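Local coordinates for coiled-coil and C2 domain-containing protein 1-like (Drosophila melanogaster, PDB 6EI6), which binds monophosphorylated phosphatidylinositols and regulates endosomal protein sorting, supporting full activity of the ESCRT-III subunit Shrub, probably by preventing its inappropriate polymerisation, at residues L50-N55 and R104-V109; D176-R179 and Q183-R186; L220-E225 and K256-I261. One frame throughout, in Å; residues are numbered along the deposited sequence.

Contact 1 (L50-N55 and R104-V109); sequences LMMCKN and RSFNIV. With SO4 (sulfate ion), chain E.
Met52, in the second half of the long helix 34-62, lays its terminal methyl over the ring of Phe106, which reaches in from the loop between strands 99-102 and 119-128. The methyl, CE, lies 4.0 Å from the centroid of the Phe106 ring and only 17° off its normal, a CH-pi contact displaced slightly toward the CD2 side. A turn at chi3 (56°), after an extended chi2, swings CE off the line of the chain and down to the ring, whereas SD stays 5.4 Å from the centroid of Phe106, above the same face. The pair is thus a Met-aromatic contact made mainly by the methyl. The same CE touches Ile108 CD1 at 3.9 Å, so one carbon fills the corner between the ring and the aliphatic tip two residues later.

Met52 also contributes backbone: its O lies in the plane of the ring, 3.6 Å from CE2 of Phe106, while keeping a weak hydrogen bond to Thr56 OG1. Cys53 comes next and meets the ring rim more loosely, with SG 4.2 Å from CZ of Phe106; its thiol also packs on Leu75, Ala76 and Trp265. Phe72 meets Phe106 edge-to-face, which places the ring in the seam between the two long helices, 34-62 and 66-91, and the loop leading into the C2 sandwich.

Lys54 points away from this seam, and its extended chain carries NZ to a weak hydrogen bond with O2 of a sulfate, probably from the crystallisation liquor, that Arg57 also binds. The helix therefore divides its chemistry by side: cationic groups gather round an anion on one, while the other is joined to the loop by dispersion and CH-pi contact, with no hydrogen bond crossing between the segments.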
# COMPACT_ATOMS: atom_id res chain seq x y z
N LEU A 50 5.53 -14.28 -7.52
CA LEU A 50 6.13 -14.20 -6.19
C LEU A 50 5.63 -12.96 -5.44
O LEU A 50 5.17 -13.05 -4.30
CB LEU A 50 7.64 -14.17 -6.31
CG LEU A 50 8.38 -14.29 -5.00
CD1 LEU A 50 7.95 -15.59 -4.32
CD2 LEU A 50 9.88 -14.24 -5.27
N MET A 51 5.70 -11.79 -6.09
CA MET A 51 5.21 -10.57 -5.47
C MET A 51 3.78 -10.70 -5.00
O MET A 51 3.44 -10.24 -3.90
CB MET A 51 5.32 -9.39 -6.45
CG MET A 51 5.04 -8.04 -5.79
SD MET A 51 6.36 -7.58 -4.60
CE MET A 51 7.72 -7.39 -5.72
N MET A 52 2.91 -11.31 -5.83
CA MET A 52 1.51 -11.45 -5.44
C MET A 52 1.37 -12.36 -4.22
O MET A 52 0.58 -12.08 -3.32
CB MET A 52 0.68 -11.99 -6.60
CG MET A 52 0.25 -10.93 -7.62
SD MET A 52 -0.95 -11.54 -8.86
CE MET A 52 -2.25 -12.15 -7.78
N CYS A 53 2.15 -13.43 -4.17
CA CYS A 53 2.13 -14.31 -3.01
C CYS A 53 2.49 -13.56 -1.74
O CYS A 53 1.83 -13.71 -0.71
CB CYS A 53 3.10 -15.48 -3.20
SG CYS A 53 2.54 -16.56 -4.50
N LYS A 54 3.57 -12.75 -1.78
CA LYS A 54 4.04 -12.05 -0.59
C LYS A 54 3.04 -10.98 -0.15
O LYS A 54 2.67 -10.93 1.02
CB LYS A 54 5.42 -11.48 -0.85
CG LYS A 54 6.43 -12.58 -0.93
CD LYS A 54 7.80 -12.12 -1.29
CE LYS A 54 8.77 -13.31 -1.15
NZ LYS A 54 10.14 -13.03 -1.69
N ASN A 55 2.57 -10.15 -1.10
CA ASN A 55 1.55 -9.15 -0.81
C ASN A 55 0.34 -9.77 -0.13
O ASN A 55 -0.10 -9.29 0.93
CB ASN A 55 1.10 -8.43 -2.09
CG ASN A 55 2.17 -7.49 -2.68
OD1 ASN A 55 3.24 -7.31 -2.12
ND2 ASN A 55 1.88 -6.92 -3.85
N ARG A 104 -4.78 -20.18 -9.82
CA ARG A 104 -4.64 -20.05 -8.38
C ARG A 104 -5.74 -19.13 -7.89
O ARG A 104 -5.97 -18.08 -8.49
CB ARG A 104 -3.28 -19.48 -8.00
CG ARG A 104 -2.15 -20.43 -8.23
CD ARG A 104 -2.32 -21.66 -7.34
NE ARG A 104 -1.20 -22.56 -7.56
CZ ARG A 104 -1.15 -23.46 -8.55
NH1 ARG A 104 -2.17 -23.59 -9.38
NH2 ARG A 104 -0.08 -24.23 -8.68
N SER A 105 -6.42 -19.52 -6.81
CA SER A 105 -7.47 -18.70 -6.24
C SER A 105 -6.82 -17.73 -5.27
O SER A 105 -6.42 -18.11 -4.16
CB SER A 105 -8.52 -19.56 -5.55
OG SER A 105 -8.76 -20.75 -6.28
N PHE A 106 -6.62 -16.50 -5.70
CA PHE A 106 -6.50 -15.39 -4.76
C PHE A 106 -7.89 -14.81 -4.66
O PHE A 106 -8.69 -14.91 -5.60
CB PHE A 106 -5.51 -14.32 -5.23
CG PHE A 106 -4.08 -14.79 -5.29
CD1 PHE A 106 -3.72 -15.92 -6.01
CD2 PHE A 106 -3.08 -14.08 -4.63
CE1 PHE A 106 -2.39 -16.35 -6.06
CE2 PHE A 106 -1.75 -14.51 -4.67
CZ PHE A 106 -1.41 -15.64 -5.39
N ASN A 107 -8.21 -14.23 -3.52
CA ASN A 107 -9.56 -13.71 -3.48
C ASN A 107 -9.51 -12.20 -3.51
O ASN A 107 -10.00 -11.54 -2.59
CB ASN A 107 -10.31 -14.23 -2.25
CG ASN A 107 -11.80 -14.05 -2.37
OD1 ASN A 107 -12.32 -13.74 -3.45
ND2 ASN A 107 -12.49 -14.23 -1.27
N ILE A 108 -8.91 -11.65 -4.58
CA ILE A 108 -8.46 -10.26 -4.55
C ILE A 108 -9.64 -9.31 -4.36
O ILE A 108 -9.53 -8.29 -3.67
CB ILE A 108 -7.66 -9.92 -5.83
CG1 ILE A 108 -6.40 -10.78 -5.89
CG2 ILE A 108 -7.29 -8.42 -5.87
CD1 ILE A 108 -6.03 -11.16 -7.30
N VAL A 109 -10.79 -9.64 -4.95
CA VAL A 109 -11.96 -8.77 -4.89
C VAL A 109 -12.56 -8.66 -3.49
O VAL A 109 -13.38 -7.76 -3.25
CB VAL A 109 -12.93 -9.27 -5.99
CG1 VAL A 109 -14.40 -8.98 -5.69
CG2 VAL A 109 -12.56 -8.65 -7.34
S SO4 E . 10.26 -12.32 2.32
O1 SO4 E . 9.75 -13.68 2.11
O2 SO4 E . 11.25 -12.02 1.28
O3 SO4 E . 9.17 -11.34 2.29
O4 SO4 E . 10.93 -12.27 3.63

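Contact 2 (D176-R179 and Q183-R186); sequences DIQR and QFQR
Gln185 NE2 turns back from helix 182-190 to the loop just before it, donating to O of Arg179 and, weakly, to O of Thr180. This loop and helix belong to the C2 beta-sandwich, where they connect strand 171-176 of one sheet to strand 192-199 of the other. The modelled distance of 2.5 Å between Gln185 NE2 and Arg179 O is short for such a bond, so its exact length is doubtful. The bond is bent, with an N-H...O angle of 145°, and the donor lies tilted from the carbonyl plane. Beyond the backbone, the guanidinium of Arg179 turns elsewhere, hydrogen-bonding to the backbone carbonyls of Asp117 and Asn251.

Phe184 fills the inside of the turn. One face of its ring lies against the main chain of the loop, with Ile177 CA 4.1 Å from the centroid of Phe184 in a CH-pi contact and Gln178 N near the rim of that face. Ile177 CG2 adds an apolar touch to Phe184 CE1, and Leu149 packs on the ring as well. Were Phe184 replaced by an alanine, a gap would probably open beneath Ile177 and Gln178 and the loop could shift against the helix. At the rim, the Gln178 amide stands almost upright to the ring, the planes 83° apart, with OE1 in the ring plane and 3.3 Å from CE2 of Phe184.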
# COMPACT_ATOMS: atom_id res chain seq x y z
N ASP A 176 -15.58 8.80 -1.26
CA ASP A 176 -16.02 8.13 -2.49
C ASP A 176 -15.00 8.35 -3.60
O ASP A 176 -14.58 9.48 -3.87
CB ASP A 176 -17.38 8.65 -2.94
CG ASP A 176 -18.53 7.84 -2.38
OD1 ASP A 176 -18.36 6.60 -2.20
OD2 ASP A 176 -19.59 8.45 -2.11
N ILE A 177 -14.64 7.26 -4.27
CA ILE A 177 -13.81 7.32 -5.46
C ILE A 177 -14.61 6.72 -6.61
O ILE A 177 -15.58 6.00 -6.40
CB ILE A 177 -12.48 6.57 -5.26
CG1 ILE A 177 -12.76 5.08 -5.00
CG2 ILE A 177 -11.67 7.19 -4.13
CD1 ILE A 177 -11.62 4.33 -4.34
N GLN A 178 -14.18 7.04 -7.83
CA GLN A 178 -14.70 6.38 -9.03
C GLN A 178 -13.55 5.65 -9.72
O GLN A 178 -12.80 6.25 -10.49
CB GLN A 178 -15.34 7.37 -9.99
CG GLN A 178 -16.56 8.06 -9.44
CD GLN A 178 -16.28 9.51 -9.14
OE1 GLN A 178 -15.97 10.30 -10.04
NE2 GLN A 178 -16.39 9.88 -7.86
N ARG A 179 -13.44 4.35 -9.45
CA ARG A 179 -12.46 3.51 -10.13
C ARG A 179 -12.53 3.65 -11.64
O ARG A 179 -11.51 3.48 -12.33
CB ARG A 179 -12.68 2.05 -9.73
CG ARG A 179 -12.35 1.77 -8.29
CD ARG A 179 -12.78 0.39 -7.88
NE ARG A 179 -12.58 0.15 -6.46
CZ ARG A 179 -11.48 -0.38 -5.94
NH1 ARG A 179 -10.48 -0.70 -6.75
NH2 ARG A 179 -11.36 -0.58 -4.63
N GLN A 183 -9.08 9.85 -14.50
CA GLN A 183 -8.38 10.85 -13.71
C GLN A 183 -8.37 10.51 -12.22
O GLN A 183 -7.51 11.01 -11.49
CB GLN A 183 -8.97 12.24 -13.94
CG GLN A 183 -10.00 12.68 -12.91
CD GLN A 183 -10.15 14.20 -12.87
OE1 GLN A 183 -9.29 14.94 -13.37
NE2 GLN A 183 -11.26 14.67 -12.30
N PHE A 184 -9.30 9.68 -11.75
CA PHE A 184 -9.12 9.11 -10.42
C PHE A 184 -7.98 8.11 -10.41
O PHE A 184 -7.25 7.98 -9.41
CB PHE A 184 -10.39 8.41 -9.96
CG PHE A 184 -11.16 9.17 -8.93
CD1 PHE A 184 -10.61 9.43 -7.69
CD2 PHE A 184 -12.45 9.61 -9.21
CE1 PHE A 184 -11.33 10.13 -6.73
CE2 PHE A 184 -13.18 10.29 -8.27
CZ PHE A 184 -12.62 10.57 -7.02
N GLN A 185 -7.83 7.36 -11.51
CA GLN A 185 -6.68 6.48 -11.65
C GLN A 185 -5.38 7.29 -11.70
O GLN A 185 -4.36 6.86 -11.16
CB GLN A 185 -6.86 5.60 -12.88
CG GLN A 185 -8.16 4.77 -12.85
CD GLN A 185 -8.82 4.60 -14.23
OE1 GLN A 185 -8.15 4.63 -15.26
NE2 GLN A 185 -10.14 4.43 -14.23
N ARG A 186 -5.42 8.47 -12.35
CA ARG A 186 -4.34 9.46 -12.24
C ARG A 186 -3.94 9.68 -10.79
O ARG A 186 -2.75 9.61 -10.42
CB ARG A 186 -4.80 10.79 -12.85
CG ARG A 186 -3.63 11.75 -13.25
CD ARG A 186 -3.66 13.22 -12.70
NE ARG A 186 -2.30 13.74 -12.84
CZ ARG A 186 -1.88 15.00 -12.78
NH1 ARG A 186 -2.73 16.02 -12.62
NH2 ARG A 186 -0.58 15.24 -12.92

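Contact 3 (L220-E225 and K256-I261); sequences LETKCE and KQMEHI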
# COMPACT_ATOMS: atom_id res chain seq x y z
N LEU A 220 -1.63 1.33 -3.51
CA LEU A 220 -2.98 0.80 -3.55
C LEU A 220 -3.36 0.31 -4.95
O LEU A 220 -4.46 -0.26 -5.12
CB LEU A 220 -3.99 1.84 -3.04
CG LEU A 220 -3.78 2.10 -1.54
CD1 LEU A 220 -4.73 3.14 -1.04
CD2 LEU A 220 -3.87 0.84 -0.69
N GLU A 221 -2.49 0.49 -5.94
CA GLU A 221 -2.75 -0.06 -7.27
C GLU A 221 -2.70 -1.58 -7.25
O GLU A 221 -3.50 -2.25 -7.93
CB GLU A 221 -1.74 0.48 -8.27
CG GLU A 221 -2.00 1.89 -8.69
CD GLU A 221 -1.14 2.29 -9.86
OE1 GLU A 221 0.00 1.76 -9.94
OE2 GLU A 221 -1.61 3.12 -10.68
N THR A 222 -1.78 -2.15 -6.47
CA THR A 222 -1.64 -3.59 -6.37
C THR A 222 -1.82 -4.12 -4.96
O THR A 222 -1.87 -5.34 -4.80
CB THR A 222 -0.28 -4.06 -6.89
OG1 THR A 222 0.75 -3.55 -6.04
CG2 THR A 222 -0.06 -3.57 -8.30
N LYS A 223 -1.90 -3.26 -3.95
CA LYS A 223 -2.18 -3.67 -2.58
C LYS A 223 -3.48 -3.04 -2.10
O LYS A 223 -4.01 -2.10 -2.69
CB LYS A 223 -1.05 -3.31 -1.63
CG LYS A 223 0.15 -4.21 -1.76
CD LYS A 223 1.12 -4.00 -0.63
CE LYS A 223 2.46 -3.60 -1.17
NZ LYS A 223 2.23 -2.49 -2.13
N CYS A 224 -4.00 -3.59 -1.02
CA CYS A 224 -5.31 -3.14 -0.60
C CYS A 224 -5.25 -2.33 0.69
O CYS A 224 -6.31 -1.87 1.16
CB CYS A 224 -6.25 -4.34 -0.46
SG CYS A 224 -5.50 -5.60 0.50
N GLU A 225 -4.06 -2.14 1.26
CA GLU A 225 -3.91 -1.15 2.31
C GLU A 225 -2.47 -0.68 2.39
O GLU A 225 -1.53 -1.42 2.07
CB GLU A 225 -4.38 -1.68 3.67
CG GLU A 225 -3.58 -2.79 4.27
CD GLU A 225 -4.12 -4.17 3.90
OE1 GLU A 225 -5.36 -4.36 3.88
OE2 GLU A 225 -3.28 -5.04 3.59
N LYS A 256 -8.24 -5.96 -11.74
CA LYS A 256 -8.67 -6.68 -12.93
C LYS A 256 -7.50 -7.40 -13.58
O LYS A 256 -7.58 -8.60 -13.87
CB LYS A 256 -9.33 -5.73 -13.93
CG LYS A 256 -9.88 -6.43 -15.16
CD LYS A 256 -10.67 -5.46 -16.06
CE LYS A 256 -11.44 -6.23 -17.15
NZ LYS A 256 -12.86 -5.76 -17.36
N GLN A 257 -6.38 -6.69 -13.79
CA GLN A 257 -5.23 -7.34 -14.39
C GLN A 257 -4.48 -8.25 -13.42
O GLN A 257 -3.80 -9.17 -13.87
CB GLN A 257 -4.26 -6.31 -14.98
CG GLN A 257 -3.80 -5.22 -14.10
CD GLN A 257 -3.24 -4.06 -14.92
OE1 GLN A 257 -3.94 -3.08 -15.17
NE2 GLN A 257 -1.98 -4.20 -15.38
N MET A 258 -4.63 -8.05 -12.11
CA MET A 258 -4.08 -9.03 -11.18
C MET A 258 -4.81 -10.35 -11.31
O MET A 258 -4.20 -11.42 -11.23
CB MET A 258 -4.16 -8.50 -9.74
CG MET A 258 -3.11 -7.40 -9.43
SD MET A 258 -3.36 -6.55 -7.85
CE MET A 258 -3.11 -7.90 -6.69
N GLU A 259 -6.13 -10.30 -11.50
CA GLU A 259 -6.90 -11.52 -11.68
C GLU A 259 -6.48 -12.26 -12.94
O GLU A 259 -6.43 -13.48 -12.96
CB GLU A 259 -8.39 -11.20 -11.71
CG GLU A 259 -8.99 -11.02 -10.33
CD GLU A 259 -10.36 -10.35 -10.37
OE1 GLU A 259 -10.71 -9.74 -11.42
OE2 GLU A 259 -11.09 -10.44 -9.35
N HIS A 260 -6.15 -11.53 -14.01
CA HIS A 260 -5.71 -12.21 -15.21
C HIS A 260 -4.47 -13.04 -14.93
O HIS A 260 -4.38 -14.19 -15.36
CB HIS A 260 -5.49 -11.21 -16.35
CG HIS A 260 -6.74 -10.47 -16.74
ND1 HIS A 260 -8.01 -10.95 -16.48
CD2 HIS A 260 -6.92 -9.27 -17.36
CE1 HIS A 260 -8.91 -10.09 -16.91
NE2 HIS A 260 -8.28 -9.06 -17.45
N ILE A 261 -3.52 -12.49 -14.16
CA ILE A 261 -2.32 -13.24 -13.80
C ILE A 261 -2.69 -14.51 -13.04
O ILE A 261 -2.11 -15.58 -13.25
CB ILE A 261 -1.37 -12.36 -12.98
CG1 ILE A 261 -0.91 -11.18 -13.84
CG2 ILE A 261 -0.19 -13.20 -12.39
CD1 ILE A 261 0.24 -10.48 -13.26
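The backbones of the 220-225 loop and segment 256-261 of helix 255-263 stay well apart, their closest CA atoms being those of Thr222 and Met258 at 7.7 Å, and the Met258 side chain spans the interval. It leaves the helix toward the loop in a nearly straight run through chi2 (170°), then bends at chi3 (64°), which turns the methyl alongside the loop instead of driving it in head-on. As a result sulfur and methyl both rest on one residue. Met258 SD lies 3.7 Å from Thr222 CA. The oxygen of Thr222 is touched twice, most closely by Met258 CE at 3.4 Å. On the side chain, Thr222 CB meets Met258 SD more loosely, at 4.1 Å, so the thioether lies chiefly against main chain, and Glu221 O stands at the margin of the contact.

No hydrogen bond joins the two segments, and the bridge is one flexible apolar arm against a peptide surface. The loop is secured from other directions. Leu220 and Glu221 form backbone hydrogen bonds with Ile253 and Leu254, just ahead of helix 255-263, and the Glu221 carboxylate makes a salt bridge with Lys189 of helix 182-190. On the far end, Glu225 accepts hydrogen bonds from His59 and Asn112.

The loop passes from strand 208-216 in one sheet to strand 225-233 in the other, while the helix follows strand 241-249. The arrangement is thus an inter-sheet connection of a C2 beta-sandwich, packed against a helix that lies just beyond the last strand of the sandwich.

Contacts 1 and 3 are neighbours, their centres about 8 Å apart, and both lie where the helical part of the chain meets the C2 sandwich. They touch directly: Met52 SD packs on Ile261 CG2 at 4.0 Å, and Asn55 meets Lys223, so helix 34-62 adjoins both elements of contact 3. Contact 1 is the more buried and has an aromatic ring at its heart; contact 3 is smaller, partly exposed, and sets a thioether on backbone. Contact 2, a local fold-back within the sandwich about 23 Å from contact 1 between centres, is likewise partly buried, its Phe184 ring inside and polar ends toward the margin. It alone has a hydrogen bond across its segments, one modelled rather short.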